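Local atomic coordinates of methyltransferase WBDD (Escherichia coli, PDB entry 4AZS), a protein that probably uses both a kinase and a methyltransferase activity to regulate the chain length of the O antigen in Escherichia coli O9a. Residues 167-172 with 225-230; 55-60 with 68-73; 439-444 with 463-468. One frame throughout, in Å; residues are numbered along the deposited sequence.

Interaction 1. Residues 167-172 with 225-230; sequences TQAVIL and RVLIND. With SO4 (sulfate ion), chain E.
The Arg225 guanidinium meets Gln168 at one edge and a sulfate ion at another. Gln168 OE1 lies near its plane, and the amide is turned 68° against the guanidinium. The touch itself is made nearer the backbone, on the arginine chain. Gln168 OE1 sits 3.0 Å from Arg225 CD and 3.2 Å from Arg225 CG, so the amide oxygen rests against the aliphatic part of the chain. A bend at chi2 (-66°) brings the Gln168 amide round to this side. The Arg225 chain bends at chi3 (73°), turning its nitrogens toward the sulfate. That ion, probably from the crystallisation liquor, takes two nearly straight bonds. Arg225 NH1 reaches O1 of the sulfate at 2.7 Å, and Arg225 NH2 reaches O2 at 2.8 Å. Asn232 OD1 also accepts a bond from Arg225 NH2.

Strand 169-173 belongs to the seven-stranded sheet of the class I methyltransferase fold, with strand order 3-2-1-4-5-7-6. Strand 225-228 is instead paired with 231-234 in a small hairpin. Ser222 OG links the two segments from strand 216-222, bonding to Gln168 O and Arg225 N. Beside the polar pair, Ala169 CB packs on Leu227 CD1 at 3.7 Å. Leu227 CD1 also passes Gln168 O at 4.1 Å. Ala169 also touches Leu60 of helix 47-64, while Leu227 also touches Phe200 and Leu220.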
ATOM      1  N   THR A 167      -5.926 -25.568  40.218  1.00 26.29           N
ATOM      2  CA  THR A 167      -4.956 -26.220  41.087  1.00 25.38           C
ATOM      3  C   THR A 167      -4.988 -25.622  42.468  1.00 26.62           C
ATOM      4  O   THR A 167      -5.684 -24.673  42.700  1.00 27.38           O
ATOM      5  CB  THR A 167      -3.542 -26.022  40.524  1.00 26.12           C
ATOM      6  OG1 THR A 167      -3.258 -24.618  40.457  1.00 30.18           O
ATOM      7  CG2 THR A 167      -3.421 -26.649  39.119  1.00 25.77           C
ATOM      8  N   GLN A 168      -4.200 -26.144  43.397  1.00 28.53           N
ATOM      9  CA  GLN A 168      -4.049 -25.510  44.694  1.00 27.70           C
ATOM     10  C   GLN A 168      -2.889 -24.511  44.719  1.00 27.66           C
ATOM     11  O   GLN A 168      -2.887 -23.567  45.531  1.00 26.67           O
ATOM     12  CB  GLN A 168      -3.845 -26.579  45.747  1.00 31.05           C
ATOM     13  CG  GLN A 168      -5.093 -27.387  46.008  1.00 35.09           C
ATOM     14  CD  GLN A 168      -6.189 -26.535  46.620  1.00 36.32           C
ATOM     15  OE1 GLN A 168      -6.003 -25.889  47.603  1.00 42.36           O
ATOM     16  NE2 GLN A 168      -7.297 -26.486  45.979  1.00 42.73           N
ATOM     17  N   ALA A 169      -1.897 -24.727  43.857  1.00 26.58           N
ATOM     18  CA  ALA A 169      -0.681 -23.913  43.829  1.00 25.61           C
ATOM     19  C   ALA A 169      -0.034 -24.002  42.472  1.00 25.71           C
ATOM     20  O   ALA A 169      -0.116 -25.025  41.787  1.00 25.31           O
ATOM     21  CB  ALA A 169       0.296 -24.374  44.867  1.00 25.32           C
ATOM     22  N   VAL A 170       0.605 -22.916  42.103  1.00 24.85           N
ATOM     23  CA  VAL A 170       1.359 -22.812  40.861  1.00 24.94           C
ATOM     24  C   VAL A 170       2.705 -22.203  41.143  1.00 23.10           C
ATOM     25  O   VAL A 170       2.795 -21.194  41.865  1.00 23.39           O
ATOM     26  CB  VAL A 170       0.622 -21.939  39.813  1.00 24.04           C
ATOM     27  CG1 VAL A 170       1.309 -22.028  38.457  1.00 24.65           C
ATOM     28  CG2 VAL A 170      -0.802 -22.420  39.671  1.00 25.35           C
ATOM     29  N   ILE A 171       3.743 -22.808  40.574  1.00 22.41           N
ATOM     30  CA  ILE A 171       5.090 -22.273  40.637  1.00 22.83           C
ATOM     31  C   ILE A 171       5.535 -21.911  39.239  1.00 22.30           C
ATOM     32  O   ILE A 171       5.494 -22.768  38.347  1.00 21.87           O
ATOM     33  CB  ILE A 171       6.045 -23.302  41.281  1.00 23.02           C
ATOM     34  CG1 ILE A 171       5.611 -23.511  42.700  1.00 23.89           C
ATOM     35  CG2 ILE A 171       7.485 -22.811  41.292  1.00 23.62           C
ATOM     36  CD1 ILE A 171       6.392 -24.632  43.340  1.00 25.73           C
ATOM     37  N   LEU A 172       5.910 -20.638  39.054  1.00 22.47           N
ATOM     38  CA  LEU A 172       6.341 -20.126  37.779  1.00 23.99           C
ATOM     39  C   LEU A 172       7.718 -19.518  37.886  1.00 23.05           C
ATOM     40  O   LEU A 172       7.963 -18.749  38.786  1.00 25.07           O
ATOM     41  CB  LEU A 172       5.374 -19.039  37.277  1.00 25.34           C
ATOM     42  CG  LEU A 172       3.945 -19.556  37.116  1.00 25.27           C
ATOM     43  CD1 LEU A 172       3.004 -18.371  36.977  1.00 27.82           C
ATOM     44  CD2 LEU A 172       3.787 -20.509  35.954  1.00 23.84           C
ATOM     45  N   ARG A 225      -5.418 -20.775  48.205  1.00 29.33           N
ATOM     46  CA  ARG A 225      -4.714 -20.892  49.464  1.00 30.03           C
ATOM     47  C   ARG A 225      -3.765 -19.746  49.719  1.00 31.05           C
ATOM     48  O   ARG A 225      -3.150 -19.178  48.795  1.00 31.00           O
ATOM     49  CB  ARG A 225      -3.904 -22.210  49.501  1.00 31.31           C
ATOM     50  CG  ARG A 225      -4.759 -23.480  49.376  1.00 32.65           C
ATOM     51  CD  ARG A 225      -3.961 -24.792  49.485  1.00 32.79           C
ATOM     52  NE  ARG A 225      -3.538 -25.043  50.840  1.00 36.57           N
ATOM     53  CZ  ARG A 225      -4.243 -25.694  51.762  1.00 36.43           C
ATOM     54  NH1 ARG A 225      -5.415 -26.187  51.469  1.00 37.59           N
ATOM     55  NH2 ARG A 225      -3.762 -25.832  52.996  1.00 37.07           N
ATOM     56  N   VAL A 226      -3.642 -19.396  50.991  1.00 30.42           N
ATOM     57  CA  VAL A 226      -2.499 -18.656  51.437  1.00 31.11           C
ATOM     58  C   VAL A 226      -1.359 -19.658  51.634  1.00 31.11           C
ATOM     59  O   VAL A 226      -1.496 -20.621  52.357  1.00 31.42           O
ATOM     60  CB  VAL A 226      -2.803 -17.899  52.752  1.00 31.68           C
ATOM     61  CG1 VAL A 226      -1.545 -17.251  53.306  1.00 32.15           C
ATOM     62  CG2 VAL A 226      -3.852 -16.845  52.478  1.00 32.26           C
ATOM     63  N   LEU A 227      -0.234 -19.392  51.003  1.00 30.31           N
ATOM     64  CA  LEU A 227       0.877 -20.274  50.981  1.00 32.02           C
ATOM     65  C   LEU A 227       2.103 -19.523  51.487  1.00 34.12           C
ATOM     66  O   LEU A 227       2.865 -18.980  50.731  1.00 32.33           O
ATOM     67  CB  LEU A 227       1.113 -20.724  49.554  1.00 32.80           C
ATOM     68  CG  LEU A 227       0.014 -21.524  48.873  1.00 32.36           C
ATOM     69  CD1 LEU A 227       0.322 -21.730  47.415  1.00 32.57           C
ATOM     70  CD2 LEU A 227      -0.186 -22.829  49.566  1.00 33.56           C
ATOM     71  N   ILE A 228       2.278 -19.539  52.789  1.00 38.65           N
ATOM     72  CA  ILE A 228       3.341 -18.839  53.474  1.00 42.48           C
ATOM     73  C   ILE A 228       3.975 -19.940  54.312  1.00 43.55           C
ATOM     74  O   ILE A 228       3.265 -20.799  54.827  1.00 45.14           O
ATOM     75  CB  ILE A 228       2.700 -17.736  54.346  1.00 46.46           C
ATOM     76  CG1 ILE A 228       2.212 -16.580  53.488  1.00 45.21           C
ATOM     77  CG2 ILE A 228       3.667 -17.196  55.398  1.00 49.28           C
ATOM     78  CD1 ILE A 228       1.299 -15.647  54.259  1.00 50.24           C
ATOM     79  N   ASN A 229       5.289 -19.951  54.451  1.00 53.09           N
ATOM     80  CA  ASN A 229       5.968 -21.204  54.853  1.00 59.06           C
ATOM     81  C   ASN A 229       5.451 -21.720  56.200  1.00 60.22           C
ATOM     82  O   ASN A 229       5.365 -22.926  56.438  1.00 63.91           O
ATOM     83  CB  ASN A 229       7.509 -21.076  54.809  1.00 63.56           C
ATOM     84  CG  ASN A 229       8.080 -21.209  53.375  1.00 64.56           C
ATOM     85  OD1 ASN A 229       7.355 -21.410  52.399  1.00 66.43           O
ATOM     86  ND2 ASN A 229       9.382 -21.079  53.256  1.00 66.86           N
ATOM     87  N   ASP A 230       5.019 -20.773  57.015  1.00 52.95           N
ATOM     88  CA  ASP A 230       4.548 -20.992  58.343  1.00 54.18           C
ATOM     89  C   ASP A 230       3.018 -21.171  58.436  1.00 51.76           C
ATOM     90  O   ASP A 230       2.472 -21.486  59.496  1.00 47.29           O
ATOM     91  CB  ASP A 230       4.914 -19.679  59.036  1.00 64.24           C
ATOM     92  CG  ASP A 230       4.792 -19.741  60.503  1.00 71.80           C
ATOM     93  OD1 ASP A 230       4.783 -20.870  61.031  1.00 85.77           O
ATOM     94  OD2 ASP A 230       4.714 -18.651  61.128  1.00 73.03           O
TER
HETATM   95  S   SO4 E1477      -6.743 -27.877  54.314  1.00 98.54           S
HETATM   96  O1  SO4 E1477      -7.206 -27.507  52.948  1.00 79.01           O
HETATM   97  O2  SO4 E1477      -5.484 -27.170  54.711  1.00 81.91           O
HETATM   98  O3  SO4 E1477      -6.459 -29.347  54.321  1.00 90.55           O
HETATM   99  O4  SO4 E1477      -7.850 -27.486  55.238  1.00 73.36           O

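Interaction 2. Residues 55-60 with 68-73; sequences EQYDNL and LNVLDL
Tyr57 and Leu68 join helix 47-64 to strand 69-73 in the Rossmann-like fold of the class I methyltransferases. The helix lies against the sheet, then the chain turns back into strand 69-73, in the parallel part of the sheet. This strand leads into the glycine-rich loop that in this family borders the S-adenosylmethionine site.

The tight part is buried and centres on Leu68. Its backbone N gives a hydrogen bond to Tyr57 OH, 3.0 Å long and almost straight at 177°. This fixes the tyrosine tip just ahead of the strand. Leu68 runs alongside the tyrosine in the reverse sense. Leu68 CB comes within 3.6 Å of Tyr57 CE2, obliquely to the ring. Farther along, Leu68 CD1 lies 3.7 Å from Tyr57 CD2. The same methyl meets Leu60 CD2 at 3.8 Å, where the leucine chains lie nearly perpendicular. With its CG anti to the backbone N (chi1 179°), Tyr57 can lay its ring alongside Leu68.

The other flank of the helix is looser and partly exposed. Asp58 points away from the strand and makes a salt bridge with Lys87. On the strand, Asn69 also points away from the helix, while its backbone N is held by Asp136 OD2. Back on the buried side, Val70 faces the helix and completes the packed part. Its CG2 closes the contact at the ring edge, in plane, 3.9 Å from Tyr57 CE2.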
ATOM      1  N   GLU A  55      10.962 -28.049  48.460  1.00 32.55           N
ATOM      2  CA  GLU A  55      10.529 -27.428  49.717  0.70 33.86           C
ATOM      3  C   GLU A  55       9.031 -27.064  49.645  1.00 32.67           C
ATOM      4  O   GLU A  55       8.255 -27.331  50.557  1.00 28.15           O
ATOM      5  CB  GLU A  55      11.400 -26.201  50.004  0.70 39.99           C
ATOM      6  CG  GLU A  55      10.765 -25.055  50.785  0.70 43.27           C
ATOM      7  CD  GLU A  55      11.712 -23.848  50.914  0.70 49.57           C
ATOM      8  OE1 GLU A  55      12.961 -24.033  50.894  0.70 52.30           O
ATOM      9  OE2 GLU A  55      11.207 -22.712  51.046  0.70 50.78           O
ATOM     10  N   GLN A  56       8.608 -26.473  48.534  1.00 31.80           N
ATOM     11  CA  GLN A  56       7.227 -26.075  48.367  1.00 29.84           C
ATOM     12  C   GLN A  56       6.330 -27.302  48.187  1.00 27.88           C
ATOM     13  O   GLN A  56       5.227 -27.324  48.714  1.00 26.14           O
ATOM     14  CB  GLN A  56       7.074 -25.151  47.156  1.00 32.62           C
ATOM     15  CG  GLN A  56       7.662 -23.746  47.329  1.00 35.05           C
ATOM     16  CD  GLN A  56       7.117 -23.024  48.549  1.00 37.45           C
ATOM     17  OE1 GLN A  56       5.967 -23.213  48.973  1.00 41.04           O
ATOM     18  NE2 GLN A  56       7.967 -22.272  49.171  1.00 41.25           N
ATOM     19  N   TYR A  57       6.794 -28.300  47.424  1.00 27.99           N
ATOM     20  CA  TYR A  57       6.107 -29.590  47.359  1.00 29.02           C
ATOM     21  C   TYR A  57       5.831 -30.130  48.782  1.00 29.99           C
ATOM     22  O   TYR A  57       4.700 -30.456  49.101  1.00 28.10           O
ATOM     23  CB  TYR A  57       6.884 -30.613  46.545  1.00 29.34           C
ATOM     24  CG  TYR A  57       6.192 -31.968  46.490  1.00 29.50           C
ATOM     25  CD1 TYR A  57       6.366 -32.917  47.512  1.00 30.56           C
ATOM     26  CD2 TYR A  57       5.317 -32.266  45.464  1.00 27.82           C
ATOM     27  CE1 TYR A  57       5.700 -34.144  47.475  1.00 30.95           C
ATOM     28  CE2 TYR A  57       4.655 -33.460  45.422  1.00 30.65           C
ATOM     29  CZ  TYR A  57       4.842 -34.399  46.421  1.00 30.58           C
ATOM     30  OH  TYR A  57       4.151 -35.562  46.322  1.00 31.92           O
ATOM     31  N   ASP A  58       6.852 -30.181  49.633  1.00 32.38           N
ATOM     32  CA  ASP A  58       6.709 -30.739  50.991  1.00 33.36           C
ATOM     33  C   ASP A  58       5.720 -29.940  51.812  1.00 33.25           C
ATOM     34  O   ASP A  58       4.863 -30.518  52.489  1.00 32.29           O
ATOM     35  CB  ASP A  58       8.058 -30.757  51.731  1.00 36.56           C
ATOM     36  CG  ASP A  58       9.027 -31.751  51.156  1.00 37.27           C
ATOM     37  OD1 ASP A  58       8.590 -32.673  50.470  1.00 38.02           O
ATOM     38  OD2 ASP A  58      10.242 -31.623  51.410  1.00 41.21           O
ATOM     39  N   ASN A  59       5.810 -28.599  51.751  1.00 35.54           N
ATOM     40  CA  ASN A  59       4.873 -27.754  52.478  1.00 34.58           C
ATOM     41  C   ASN A  59       3.459 -28.083  52.076  1.00 31.77           C
ATOM     42  O   ASN A  59       2.571 -28.192  52.902  1.00 33.95           O
ATOM     43  CB  ASN A  59       5.115 -26.257  52.195  1.00 38.68           C
ATOM     44  CG  ASN A  59       6.401 -25.751  52.804  1.00 44.00           C
ATOM     45  OD1 ASN A  59       6.991 -26.397  53.676  1.00 44.12           O
ATOM     46  ND2 ASN A  59       6.842 -24.575  52.355  1.00 44.01           N
ATOM     47  N   LEU A  60       3.209 -28.194  50.787  1.00 31.34           N
ATOM     48  CA  LEU A  60       1.818 -28.339  50.364  1.00 32.36           C
ATOM     49  C   LEU A  60       1.387 -29.770  50.638  1.00 32.23           C
ATOM     50  O   LEU A  60       0.242 -30.022  50.974  1.00 30.98           O
ATOM     51  CB  LEU A  60       1.648 -27.977  48.895  1.00 31.50           C
ATOM     52  CG  LEU A  60       0.211 -28.059  48.357  1.00 32.36           C
ATOM     53  CD1 LEU A  60      -0.773 -27.164  49.099  1.00 31.53           C
ATOM     54  CD2 LEU A  60       0.286 -27.666  46.903  1.00 31.49           C
ATOM     55  N   LEU A  68       1.162 -35.463  46.290  1.00 29.78           N
ATOM     56  CA  LEU A  68       0.435 -34.582  45.368  1.00 28.25           C
ATOM     57  C   LEU A  68       0.396 -35.117  43.961  1.00 27.37           C
ATOM     58  O   LEU A  68       1.308 -35.819  43.549  1.00 27.64           O
ATOM     59  CB  LEU A  68       1.093 -33.206  45.307  1.00 29.69           C
ATOM     60  CG  LEU A  68       1.399 -32.494  46.643  1.00 30.98           C
ATOM     61  CD1 LEU A  68       1.936 -31.105  46.384  1.00 32.67           C
ATOM     62  CD2 LEU A  68       0.190 -32.431  47.539  1.00 32.75           C
ATOM     63  N   ASN A  69      -0.660 -34.748  43.229  1.00 25.87           N
ATOM     64  CA  ASN A  69      -0.663 -34.761  41.782  1.00 25.72           C
ATOM     65  C   ASN A  69      -0.064 -33.471  41.189  1.00 26.05           C
ATOM     66  O   ASN A  69      -0.507 -32.357  41.501  1.00 26.39           O
ATOM     67  CB  ASN A  69      -2.077 -34.951  41.333  1.00 27.39           C
ATOM     68  CG  ASN A  69      -2.636 -36.290  41.801  1.00 28.71           C
ATOM     69  OD1 ASN A  69      -2.007 -37.287  41.596  1.00 30.16           O
ATOM     70  ND2 ASN A  69      -3.830 -36.299  42.416  1.00 28.61           N
ATOM     71  N   VAL A  70       0.965 -33.619  40.378  1.00 25.21           N
ATOM     72  CA  VAL A  70       1.732 -32.487  39.865  1.00 25.06           C
ATOM     73  C   VAL A  70       1.709 -32.483  38.352  1.00 25.35           C
ATOM     74  O   VAL A  70       1.880 -33.538  37.705  1.00 25.37           O
ATOM     75  CB  VAL A  70       3.209 -32.577  40.307  1.00 26.68           C
ATOM     76  CG1 VAL A  70       3.985 -31.347  39.811  1.00 28.27           C
ATOM     77  CG2 VAL A  70       3.269 -32.722  41.811  1.00 27.63           C
ATOM     78  N   LEU A  71       1.465 -31.285  37.807  1.00 24.65           N
ATOM     79  CA  LEU A  71       1.514 -31.037  36.391  1.00 24.56           C
ATOM     80  C   LEU A  71       2.755 -30.206  36.022  1.00 24.26           C
ATOM     81  O   LEU A  71       2.976 -29.123  36.577  1.00 24.74           O
ATOM     82  CB  LEU A  71       0.221 -30.318  35.961  1.00 24.03           C
ATOM     83  CG  LEU A  71       0.082 -29.883  34.495  1.00 24.43           C
ATOM     84  CD1 LEU A  71      -0.012 -31.035  33.512  1.00 26.40           C
ATOM     85  CD2 LEU A  71      -1.142 -29.010  34.323  1.00 25.15           C
ATOM     86  N   ASP A  72       3.537 -30.693  35.068  1.00 23.14           N
ATOM     87  CA  ASP A  72       4.806 -30.053  34.667  1.00 24.92           C
ATOM     88  C   ASP A  72       4.663 -29.628  33.199  1.00 24.76           C
ATOM     89  O   ASP A  72       4.731 -30.469  32.297  1.00 23.50           O
ATOM     90  CB  ASP A  72       5.967 -31.036  34.833  1.00 25.66           C
ATOM     91  CG  ASP A  72       7.335 -30.420  34.613  1.00 28.45           C
ATOM     92  OD1 ASP A  72       7.485 -29.216  34.287  1.00 28.40           O
ATOM     93  OD2 ASP A  72       8.303 -31.206  34.744  1.00 30.66           O
ATOM     94  N   LEU A  73       4.467 -28.329  32.990  1.00 24.10           N
ATOM     95  CA  LEU A  73       4.177 -27.718  31.705  1.00 25.24           C
ATOM     96  C   LEU A  73       5.465 -27.293  31.015  1.00 25.37           C
ATOM     97  O   LEU A  73       6.205 -26.457  31.541  1.00 25.51           O
ATOM     98  CB  LEU A  73       3.292 -26.487  31.893  1.00 26.06           C
ATOM     99  CG  LEU A  73       1.886 -26.855  32.382  1.00 28.25           C
ATOM    100  CD1 LEU A  73       1.130 -25.614  32.793  1.00 30.24           C
ATOM    101  CD2 LEU A  73       1.129 -27.626  31.338  1.00 28.39           C
TER

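Interaction 3. Residues 439-444 with 463-468; sequences LYAVWQ and AKLPSA
Tyr440 and Ala468 have CA atoms 6.0 Å apart, and Ala441 and Leu465 have theirs 7.3 Å apart, where the loop 463-468 passes across one flank of helix 435-443.

Two small apolar touches make the contact. In the first, Ala468 CB lies 3.6 Å from Tyr440 CB. It is also 3.9 Å from Tyr440 CG, so the methyl lies against CB and CG, at the root of the side chain. It approaches the ring obliquely. Tyr440 CB is next to the loop because its bond from CA points that way. The first torsion, near 180° (chi1 179°), sets only where the ring goes from there. One face of that ring carries NE2 from Gln444, four residues on. This nitrogen stands 3.3 Å above the ring plane, offset toward the rim.

In the second touch, Leu465 sends CD1 to the methyl of Ala441, with Ala441 CB 3.8 Å away. Both residues point toward each other. The four touching residues are all partly exposed, and only 169 Å² is buried between the segments. Polar groups outside the pair add to the hold on the loop. Asn437 OD1 accepts a bond from Ala468 N, and Gln471 NE2 bonds to Ser467 O.

Elsewhere on the helix, Val442 packs on helix 452-460 and Trp443 meets Trp478 of the second subunit. The arrangement is that of a connecting loop laid over a helix flank. It lies in the helical C-terminal part of the chain, consistent with an elaborated kinase C-lobe.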
ATOM      1  N   LEU A 439     -18.648  19.087  71.725  1.00 34.43           N
ATOM      2  CA  LEU A 439     -17.542  19.703  71.019  1.00 40.07           C
ATOM      3  C   LEU A 439     -17.295  21.116  71.525  1.00 38.48           C
ATOM      4  O   LEU A 439     -16.141  21.528  71.687  1.00 35.26           O
ATOM      5  CB  LEU A 439     -17.827  19.725  69.504  1.00 46.46           C
ATOM      6  CG  LEU A 439     -17.354  20.933  68.680  1.00 53.25           C
ATOM      7  CD1 LEU A 439     -15.847  20.873  68.488  1.00 55.76           C
ATOM      8  CD2 LEU A 439     -18.025  21.021  67.300  1.00 54.26           C
ATOM      9  N   TYR A 440     -18.373  21.847  71.795  1.00 37.10           N
ATOM     10  CA  TYR A 440     -18.213  23.195  72.278  1.00 36.78           C
ATOM     11  C   TYR A 440     -17.490  23.126  73.614  1.00 34.84           C
ATOM     12  O   TYR A 440     -16.625  23.932  73.868  1.00 33.55           O
ATOM     13  CB  TYR A 440     -19.553  23.945  72.372  1.00 39.70           C
ATOM     14  CG  TYR A 440     -19.416  25.340  72.903  1.00 41.32           C
ATOM     15  CD1 TYR A 440     -19.448  25.563  74.249  1.00 42.28           C
ATOM     16  CD2 TYR A 440     -19.234  26.440  72.058  1.00 46.12           C
ATOM     17  CE1 TYR A 440     -19.315  26.831  74.784  1.00 43.03           C
ATOM     18  CE2 TYR A 440     -19.077  27.723  72.589  1.00 46.72           C
ATOM     19  CZ  TYR A 440     -19.115  27.895  73.955  1.00 46.40           C
ATOM     20  OH  TYR A 440     -18.960  29.126  74.571  1.00 52.27           O
ATOM     21  N   ALA A 441     -17.812  22.153  74.464  1.00 33.92           N
ATOM     22  CA  ALA A 441     -17.154  22.096  75.774  1.00 33.83           C
ATOM     23  C   ALA A 441     -15.696  21.823  75.597  1.00 31.54           C
ATOM     24  O   ALA A 441     -14.877  22.349  76.311  1.00 31.84           O
ATOM     25  CB  ALA A 441     -17.779  21.046  76.692  1.00 34.86           C
ATOM     26  N   VAL A 442     -15.348  21.002  74.627  1.00 33.65           N
ATOM     27  CA  VAL A 442     -13.964  20.649  74.478  1.00 32.15           C
ATOM     28  C   VAL A 442     -13.202  21.871  74.059  1.00 33.92           C
ATOM     29  O   VAL A 442     -12.079  22.117  74.547  1.00 35.09           O
ATOM     30  CB  VAL A 442     -13.730  19.564  73.424  1.00 31.49           C
ATOM     31  CG1 VAL A 442     -12.237  19.380  73.193  1.00 32.37           C
ATOM     32  CG2 VAL A 442     -14.370  18.265  73.836  1.00 30.75           C
ATOM     33  N   TRP A 443     -13.802  22.634  73.153  1.00 36.23           N
ATOM     34  CA  TRP A 443     -13.172  23.834  72.638  1.00 42.19           C
ATOM     35  C   TRP A 443     -12.953  24.898  73.667  1.00 41.73           C
ATOM     36  O   TRP A 443     -12.085  25.700  73.487  1.00 41.67           O
ATOM     37  CB  TRP A 443     -13.920  24.400  71.426  1.00 51.20           C
ATOM     38  CG  TRP A 443     -13.374  23.819  70.146  1.00 64.52           C
ATOM     39  CD1 TRP A 443     -13.589  22.532  69.637  1.00 67.99           C
ATOM     40  CD2 TRP A 443     -12.452  24.452  69.192  1.00 73.27           C
ATOM     41  NE1 TRP A 443     -12.907  22.338  68.459  1.00 74.54           N
ATOM     42  CE2 TRP A 443     -12.208  23.451  68.128  1.00 80.83           C
ATOM     43  CE3 TRP A 443     -11.841  25.692  69.105  1.00 78.53           C
ATOM     44  CZ2 TRP A 443     -11.382  23.711  67.052  1.00 80.86           C
ATOM     45  CZ3 TRP A 443     -11.013  25.941  68.008  1.00 84.71           C
ATOM     46  CH2 TRP A 443     -10.797  24.973  67.005  1.00 87.03           C
ATOM     47  N   GLN A 444     -13.697  24.891  74.767  1.00 38.94           N
ATOM     48  CA  GLN A 444     -13.495  25.886  75.826  1.00 39.07           C
ATOM     49  C   GLN A 444     -12.357  25.496  76.764  1.00 37.88           C
ATOM     50  O   GLN A 444     -12.058  26.236  77.678  1.00 35.51           O
ATOM     51  CB  GLN A 444     -14.753  26.038  76.669  1.00 37.93           C
ATOM     52  CG  GLN A 444     -15.958  26.499  75.882  1.00 42.06           C
ATOM     53  CD  GLN A 444     -15.604  27.647  74.972  1.00 47.21           C
ATOM     54  OE1 GLN A 444     -15.088  28.673  75.424  1.00 52.47           O
ATOM     55  NE2 GLN A 444     -15.798  27.452  73.684  1.00 51.45           N
ATOM     56  N   ALA A 463     -25.153  15.061  77.638  1.00 41.72           N
ATOM     57  CA  ALA A 463     -26.539  15.502  77.844  1.00 46.33           C
ATOM     58  C   ALA A 463     -26.660  16.593  78.908  1.00 47.07           C
ATOM     59  O   ALA A 463     -27.628  17.313  78.920  1.00 49.15           O
ATOM     60  CB  ALA A 463     -27.444  14.320  78.170  1.00 48.44           C
ATOM     61  N   LYS A 464     -25.658  16.750  79.764  1.00 46.37           N
ATOM     62  CA  LYS A 464     -25.709  17.729  80.825  1.00 47.18           C
ATOM     63  C   LYS A 464     -25.033  19.047  80.451  1.00 45.69           C
ATOM     64  O   LYS A 464     -25.123  20.018  81.195  1.00 42.42           O
ATOM     65  CB  LYS A 464     -24.986  17.174  82.065  1.00 53.66           C
ATOM     66  CG  LYS A 464     -25.519  15.818  82.541  1.00 61.72           C
ATOM     67  CD  LYS A 464     -25.342  15.633  84.046  1.00 66.36           C
ATOM     68  CE  LYS A 464     -23.867  15.628  84.461  1.00 70.04           C
ATOM     69  NZ  LYS A 464     -23.628  16.182  85.828  1.00 67.93           N
ATOM     70  N   LEU A 465     -24.294  19.067  79.346  1.00 37.73           N
ATOM     71  CA  LEU A 465     -23.444  20.190  79.062  1.00 36.46           C
ATOM     72  C   LEU A 465     -24.276  21.343  78.531  1.00 37.99           C
ATOM     73  O   LEU A 465     -25.326  21.131  77.937  1.00 35.74           O
ATOM     74  CB  LEU A 465     -22.405  19.808  78.037  1.00 36.14           C
ATOM     75  CG  LEU A 465     -21.385  18.785  78.490  1.00 36.31           C
ATOM     76  CD1 LEU A 465     -20.527  18.423  77.301  1.00 35.59           C
ATOM     77  CD2 LEU A 465     -20.546  19.322  79.633  1.00 35.94           C
ATOM     78  N   PRO A 466     -23.792  22.563  78.705  1.00 37.70           N
ATOM     79  CA  PRO A 466     -24.585  23.715  78.217  1.00 41.74           C
ATOM     80  C   PRO A 466     -24.782  23.731  76.684  1.00 37.24           C
ATOM     81  O   PRO A 466     -23.991  23.160  75.908  1.00 36.07           O
ATOM     82  CB  PRO A 466     -23.757  24.942  78.674  1.00 42.23           C
ATOM     83  CG  PRO A 466     -22.821  24.427  79.729  1.00 41.32           C
ATOM     84  CD  PRO A 466     -22.551  22.973  79.370  1.00 39.98           C
ATOM     85  N   SER A 467     -25.848  24.367  76.269  1.00 36.89           N
ATOM     86  CA  SER A 467     -26.215  24.401  74.869  1.00 40.68           C
ATOM     87  C   SER A 467     -25.323  25.347  74.036  1.00 39.13           C
ATOM     88  O   SER A 467     -25.354  26.575  74.246  1.00 38.76           O
ATOM     89  CB  SER A 467     -27.661  24.814  74.751  1.00 40.80           C
ATOM     90  OG  SER A 467     -27.947  25.048  73.376  1.00 47.94           O
ATOM     91  N   ALA A 468     -24.545  24.791  73.104  1.00 37.17           N
ATOM     92  CA  ALA A 468     -23.674  25.613  72.233  1.00 38.31           C
ATOM     93  C   ALA A 468     -24.414  26.710  71.460  1.00 39.29           C
ATOM     94  O   ALA A 468     -23.919  27.807  71.298  1.00 40.50           O
ATOM     95  CB  ALA A 468     -22.915  24.741  71.254  1.00 41.45           C
TER

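Overall arrangement
Along the chain, interaction 2 comes first, then interaction 1, then interaction 3. The first two are neighbours, with centres 9 Å apart, and both reach the seven-stranded methyltransferase sheet. Helix 47-64, which carries one side of interaction 2, also touches interaction 1. Leu60 CD2 meets Ala169 CB at 3.9 Å, and Asn229 ND2 probably bonds to Glu55 OE2 across 3.3 Å. Strand 69-73 is central in that sheet, whereas strand 225-228 lies in the separate small hairpin. Interaction 3 is far away, its centre about 56 Å from interaction 1 and 65 Å from interaction 2. The methyltransferase core and the helical C-terminal end thus sit far apart in an elongated chain; the pocket for adenosine monophosphate lies in the kinase part.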